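PDB 6WM6: extracellular solute-binding protein, family 5 from Chelativorans sp., which binds EDTA and various other aminopolycarboxylates in the periplasm, probably handing them to an ABC transporter for uptake. Local coordinates for residues Q262-L267 with D273-Q278; Q287-D292 with I296-N301. One frame throughout, in Å; residues are numbered along the deposited sequence.

Interaction 1. Residues Q262-L267 with D273-Q278; sequences QQLTAL and DVIYPQ
Gln263, in the first turn of helix 263-268, lies against Ile275 of strand 274-275, and their side chains slide past each other in opposite directions. Here a helix packs, largely by apolar side chains, on the short strand that follows it, which pairs antiparallel with strand 524-537. Aliphatic CB of Gln263 sits 3.9 Å from CG2 of Ile275, and its extended chain runs on toward Tyr276 and Pro277, just past the strand. The backbone of Gln263 takes part too: its O, which already accepts the helical bond from Leu267 N, lies 3.6 Å from Ile275 CG2. Leu264 follows, its side chain crossing that of Ile275 at about a right angle, with Leu264 CD1 4.0 Å from Ile275 CD1, while that same isoleucine methyl comes within 3.8 Å of Leu264 N. One helical turn after Gln263, Leu267 closes the contact. Its CG stands anti to the backbone N (chi1 179°), which carries CD1 to 3.4 Å from Asp273 O, just before the strand, and its CB faces Ile275 CG2 at 4.3 Å. Ile275 holds CG1 between its own N and carbonyl carbon (chi1 67°), a torsion that sends CD1 between Gln263 and Leu264, while CG2 meets Gln263 and Leu267. With an alanine here, both branches would be gone, and the helix would probably lose most of its apolar grip on the strand, leaving a gap beneath Gln263 and Leu264. Ile535 of strand 524-537 and Ala53 of strand 49-54 also touch Ile275. No hydrogen bond joins the two segments, so helix and strand are held by buried van der Waals contact, whereas the strand's backbone bonding is directed to its sheet neighbours, as in Ile275 with Ile535.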
loop_
_atom_site.group_PDB
_atom_site.type_symbol
_atom_site.label_atom_id
_atom_site.label_comp_id
_atom_site.label_asym_id
_atom_site.label_seq_id
_atom_site.Cartn_x
_atom_site.Cartn_y
_atom_site.Cartn_z
ATOM N N GLN A 262 -12.715 1.094 -18.397
ATOM C CA GLN A 262 -12.536 1.774 -19.672
ATOM C C GLN A 262 -11.073 2.114 -19.960
ATOM O O GLN A 262 -10.788 2.765 -20.967
ATOM C CB GLN A 262 -13.362 3.060 -19.698
ATOM C CG GLN A 262 -14.856 2.830 -19.559
ATOM C CD GLN A 262 -15.635 4.122 -19.427
ATOM O OE1 GLN A 262 -15.058 5.198 -19.256
ATOM N NE2 GLN A 262 -16.957 4.023 -19.506
ATOM N N GLN A 263 -10.145 1.693 -19.100
ATOM C CA GLN A 263 -8.753 2.115 -19.268
ATOM C C GLN A 263 -8.079 1.394 -20.431
ATOM O O GLN A 263 -7.299 2.007 -21.169
ATOM C CB GLN A 263 -7.996 1.949 -17.954
ATOM C CG GLN A 263 -8.515 2.921 -16.883
ATOM C CD GLN A 263 -7.620 3.085 -15.664
ATOM O OE1 GLN A 263 -7.941 3.871 -14.768
ATOM N NE2 GLN A 263 -6.517 2.363 -15.615
ATOM N N LEU A 264 -8.391 0.114 -20.650
ATOM C CA LEU A 264 -7.773 -0.587 -21.771
ATOM C C LEU A 264 -8.253 -0.022 -23.105
ATOM O O LEU A 264 -7.471 0.098 -24.060
ATOM C CB LEU A 264 -8.033 -2.088 -21.659
ATOM C CG LEU A 264 -7.138 -3.021 -22.466
ATOM C CD1 LEU A 264 -5.654 -2.746 -22.309
ATOM C CD2 LEU A 264 -7.441 -4.461 -22.036
ATOM N N THR A 265 -9.527 0.370 -23.187
ATOM C CA THR A 265 -10.022 1.008 -24.400
ATOM C C THR A 265 -9.293 2.322 -24.674
ATOM O O THR A 265 -8.916 2.610 -25.817
ATOM C CB THR A 265 -11.533 1.237 -24.291
ATOM O OG1 THR A 265 -12.200 -0.034 -24.228
ATOM C CG2 THR A 265 -12.057 2.022 -25.487
ATOM N N ALA A 266 -9.067 3.120 -23.628
ATOM C CA ALA A 266 -8.349 4.380 -23.791
ATOM C C ALA A 266 -6.919 4.148 -24.277
ATOM O O ALA A 266 -6.380 4.938 -25.069
ATOM C CB ALA A 266 -8.350 5.149 -22.468
ATOM N N LEU A 267 -6.270 3.082 -23.789
ATOM C CA LEU A 267 -4.917 2.763 -24.242
ATOM C C LEU A 267 -4.925 2.383 -25.721
ATOM O O LEU A 267 -4.089 2.865 -26.503
ATOM C CB LEU A 267 -4.347 1.641 -23.360
ATOM C CG LEU A 267 -2.955 1.164 -23.691
ATOM C CD1 LEU A 267 -1.888 2.189 -23.432
ATOM C CD2 LEU A 267 -2.659 -0.120 -22.868
ATOM N N ASP A 273 -1.166 6.311 -22.744
ATOM C CA ASP A 273 -0.087 5.413 -23.120
ATOM C C ASP A 273 0.268 4.381 -22.058
ATOM O O ASP A 273 1.033 3.451 -22.362
ATOM C CB ASP A 273 1.171 6.230 -23.430
ATOM C CG ASP A 273 0.913 7.353 -24.398
ATOM O OD1 ASP A 273 0.455 7.065 -25.509
ATOM O OD2 ASP A 273 1.157 8.513 -24.045
ATOM N N VAL A 274 -0.237 4.539 -20.839
ATOM C CA VAL A 274 0.074 3.665 -19.712
ATOM C C VAL A 274 -1.181 3.566 -18.856
ATOM O O VAL A 274 -1.820 4.587 -18.567
ATOM C CB VAL A 274 1.186 4.227 -18.818
ATOM C CG1 VAL A 274 1.585 3.204 -17.737
ATOM C CG2 VAL A 274 2.383 4.653 -19.637
ATOM N N ILE A 275 -1.501 2.356 -18.420
ATOM C CA ILE A 275 -2.554 2.125 -17.436
ATOM C C ILE A 275 -2.003 1.190 -16.366
ATOM O O ILE A 275 -1.109 0.375 -16.632
ATOM C CB ILE A 275 -3.848 1.591 -18.065
ATOM C CG1 ILE A 275 -3.668 0.182 -18.633
ATOM C CG2 ILE A 275 -4.329 2.547 -19.166
ATOM C CD1 ILE A 275 -4.955 -0.453 -19.109
ATOM N N TYR A 276 -2.569 1.276 -15.163
ATOM C CA TYR A 276 -2.136 0.457 -14.011
ATOM C C TYR A 276 -3.364 0.060 -13.199
ATOM O O TYR A 276 -3.494 0.399 -12.017
ATOM C CB TYR A 276 -1.126 1.239 -13.173
ATOM C CG TYR A 276 -0.306 0.437 -12.177
ATOM C CD1 TYR A 276 0.483 -0.611 -12.584
ATOM C CD2 TYR A 276 -0.275 0.786 -10.832
ATOM C CE1 TYR A 276 1.303 -1.307 -11.686
ATOM C CE2 TYR A 276 0.510 0.087 -9.925
ATOM C CZ TYR A 276 1.272 -0.956 -10.362
ATOM O OH TYR A 276 2.074 -1.628 -9.468
ATOM N N PRO A 277 -4.281 -0.683 -13.804
ATOM C CA PRO A 277 -5.539 -1.000 -13.110
ATOM C C PRO A 277 -5.320 -1.971 -11.966
ATOM O O PRO A 277 -4.420 -2.816 -11.987
ATOM C CB PRO A 277 -6.394 -1.641 -14.207
ATOM C CG PRO A 277 -5.398 -2.245 -15.151
ATOM C CD PRO A 277 -4.250 -1.232 -15.171
ATOM N N GLN A 278 -6.187 -1.863 -10.959
ATOM C CA GLN A 278 -6.185 -2.823 -9.855
ATOM C C GLN A 278 -7.218 -3.901 -10.154
ATOM O O GLN A 278 -8.170 -3.681 -10.906
ATOM C CB GLN A 278 -6.478 -2.119 -8.527
ATOM C CG GLN A 278 -5.344 -1.194 -8.061
ATOM C CD GLN A 278 -5.323 -0.958 -6.552
ATOM O OE1 GLN A 278 -6.059 -1.594 -5.799
ATOM N NE2 GLN A 278 -4.466 -0.043 -6.109
#

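Interaction 2. Residues Q287-D292 with I296-N301; sequences QAAGLD and IDFQMN
A helix end packs here on the strand that follows it, after a short turn: Ala288 and Ala289 of helix 282-290, with Leu291 just beyond, cover Ile296 and Phe298 of strand 296-299. Leu291 and Ile296 lie side by side and point the same way, with Leu291 CB 3.7 Å from Ile296 CD1. Further along the strand, the Phe298 ring leans obliquely on the helix, bringing CD1 to 4.2 Å from Ala288 CB and CE1 to 4.0 Å from Ala289 CA. Its CG lies between the backbone N and the carbonyl carbon (chi1 65°), a turn that lays the ring against these small residues.

Direct hydrogen bonds between the segments are lacking, but one water spans them, donating to Ala288 O and to Ile296 O; its oxygen lies 2.8 Å from Ala288 O. This water sits at the edge of the Phe298 ring, in its plane. Ala288 O thus takes two donors, since Leu291 N also bonds to it at 3.0 Å. On the sheet side, Ile535 of strand 524-537 touches Ala288, Ile296 and Phe298, while helix 263-268 meets Leu291 through Leu264 and Ile296 through Leu267.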
loop_
_atom_site.group_PDB
_atom_site.type_symbol
_atom_site.label_atom_id
_atom_site.label_comp_id
_atom_site.label_asym_id
_atom_site.label_seq_id
_atom_site.Cartn_x
_atom_site.Cartn_y
_atom_site.Cartn_z
ATOM N N GLN A 287 -6.963 -9.773 -23.293
ATOM C CA GLN A 287 -7.162 -8.635 -24.185
ATOM C C GLN A 287 -5.861 -7.873 -24.405
ATOM O O GLN A 287 -5.508 -7.534 -25.538
ATOM C CB GLN A 287 -8.241 -7.719 -23.613
ATOM C CG GLN A 287 -8.681 -6.642 -24.577
ATOM C CD GLN A 287 -10.027 -6.055 -24.215
ATOM O OE1 GLN A 287 -10.675 -6.491 -23.260
ATOM N NE2 GLN A 287 -10.459 -5.059 -24.982
ATOM N N ALA A 288 -5.124 -7.593 -23.329
ATOM C CA ALA A 288 -3.862 -6.881 -23.472
ATOM C C ALA A 288 -2.869 -7.660 -24.319
ATOM O O ALA A 288 -2.176 -7.083 -25.173
ATOM C CB ALA A 288 -3.268 -6.620 -22.083
ATOM N N ALA A 289 -2.784 -8.979 -24.100
ATOM C CA ALA A 289 -1.905 -9.802 -24.922
ATOM C C ALA A 289 -2.275 -9.742 -26.402
ATOM O O ALA A 289 -1.392 -9.781 -27.261
ATOM C CB ALA A 289 -1.946 -11.245 -24.427
ATOM N N GLY A 290 -3.555 -9.623 -26.705
ATOM C CA GLY A 290 -3.998 -9.525 -28.084
ATOM C C GLY A 290 -3.665 -8.216 -28.763
ATOM O O GLY A 290 -3.792 -8.133 -29.992
ATOM N N LEU A 291 -3.235 -7.206 -28.002
ATOM C CA LEU A 291 -2.920 -5.887 -28.539
ATOM C C LEU A 291 -1.437 -5.698 -28.808
ATOM O O LEU A 291 -1.003 -4.575 -29.092
ATOM C CB LEU A 291 -3.437 -4.809 -27.585
ATOM C CG LEU A 291 -4.935 -4.821 -27.307
ATOM C CD1 LEU A 291 -5.282 -3.824 -26.206
ATOM C CD2 LEU A 291 -5.729 -4.540 -28.570
ATOM N N ASP A 292 -0.640 -6.766 -28.750
ATOM C CA ASP A 292 0.791 -6.631 -29.002
ATOM C C ASP A 292 1.082 -5.993 -30.355
ATOM O O ASP A 292 2.077 -5.274 -30.503
ATOM C CB ASP A 292 1.494 -7.984 -28.855
ATOM C CG ASP A 292 1.006 -9.015 -29.855
ATOM O OD1 ASP A 292 -0.149 -8.907 -30.325
ATOM O OD2 ASP A 292 1.780 -9.942 -30.166
ATOM N N ILE A 296 1.657 -2.639 -27.692
ATOM C CA ILE A 296 1.288 -2.699 -26.278
ATOM C C ILE A 296 1.937 -3.916 -25.645
ATOM O O ILE A 296 1.929 -5.009 -26.229
ATOM C CB ILE A 296 -0.240 -2.736 -26.114
ATOM C CG1 ILE A 296 -0.821 -1.365 -26.541
ATOM C CG2 ILE A 296 -0.629 -3.114 -24.689
ATOM C CD1 ILE A 296 -2.311 -1.343 -26.722
ATOM N N ASP A 297 2.518 -3.718 -24.465
ATOM C CA ASP A 297 3.098 -4.800 -23.674
ATOM C C ASP A 297 2.570 -4.661 -22.259
ATOM O O ASP A 297 1.881 -3.702 -21.910
ATOM C CB ASP A 297 4.634 -4.754 -23.683
ATOM C CG ASP A 297 5.265 -6.138 -23.458
ATOM O OD1 ASP A 297 4.536 -7.123 -23.145
ATOM O OD2 ASP A 297 6.502 -6.228 -23.601
ATOM N N PHE A 298 2.894 -5.648 -21.415
ATOM C CA PHE A 298 2.423 -5.592 -20.038
ATOM C C PHE A 298 3.381 -6.313 -19.102
ATOM O O PHE A 298 4.141 -7.190 -19.515
ATOM C CB PHE A 298 0.985 -6.135 -19.902
ATOM C CG PHE A 298 0.825 -7.587 -20.206
ATOM C CD1 PHE A 298 0.681 -8.026 -21.508
ATOM C CD2 PHE A 298 0.795 -8.517 -19.182
ATOM C CE1 PHE A 298 0.522 -9.372 -21.797
ATOM C CE2 PHE A 298 0.637 -9.869 -19.461
ATOM C CZ PHE A 298 0.500 -10.291 -20.769
ATOM N N GLN A 299 3.336 -5.900 -17.846
ATOM C CA GLN A 299 4.094 -6.493 -16.744
ATOM C C GLN A 299 3.103 -6.749 -15.618
ATOM O O GLN A 299 2.228 -5.915 -15.345
ATOM C CB GLN A 299 5.176 -5.556 -16.250
ATOM C CG GLN A 299 6.253 -5.215 -17.268
ATOM C CD GLN A 299 7.126 -4.075 -16.823
ATOM O OE1 GLN A 299 7.447 -3.936 -15.646
ATOM N NE2 GLN A 299 7.534 -3.214 -17.765
ATOM N N MET A 300 3.222 -7.901 -14.947
ATOM C CA MET A 300 2.388 -8.251 -13.823
ATOM C C MET A 300 3.230 -8.959 -12.770
ATOM O O MET A 300 4.044 -9.821 -13.119
ATOM C CB MET A 300 1.283 -9.210 -14.258
ATOM C CG MET A 300 0.353 -8.638 -15.296
ATOM S SD MET A 300 -0.965 -9.767 -15.753
ATOM C CE MET A 300 -1.819 -9.952 -14.221
ATOM N N ASN A 301 3.003 -8.621 -11.502
ATOM C CA ASN A 301 3.775 -9.175 -10.397
ATOM C C ASN A 301 2.871 -9.305 -9.175
ATOM O O ASN A 301 1.834 -8.632 -9.078
ATOM C CB ASN A 301 4.968 -8.270 -10.053
ATOM C CG ASN A 301 5.965 -8.188 -11.165
ATOM O OD1 ASN A 301 6.718 -9.122 -11.436
ATOM N ND2 ASN A 301 5.963 -7.055 -11.852
HETATM O O HOH W 1 0.626 -7.214 -25.213
#

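In the fold
Interaction 1 closes before interaction 2 opens, and each joins a helix to the strand that comes after it in the chain. Their centres are 11 Å apart. Strands 274-275 and 296-299 both pair antiparallel with the long strand 524-537 of one mixed sheet, and helices 263-268 and 282-290 also touch each other. Leu264 bridges the two contacts, with CD2 3.6 Å from CG of Gln287 and CD1 4.1 Å from CD1 of Leu291. The two contacts thus meet through the side chains of Leu264 and Leu267. Together they tie consecutive helix-strand units to a strand from late in the chain, within the solute-binding protein family 5 fold.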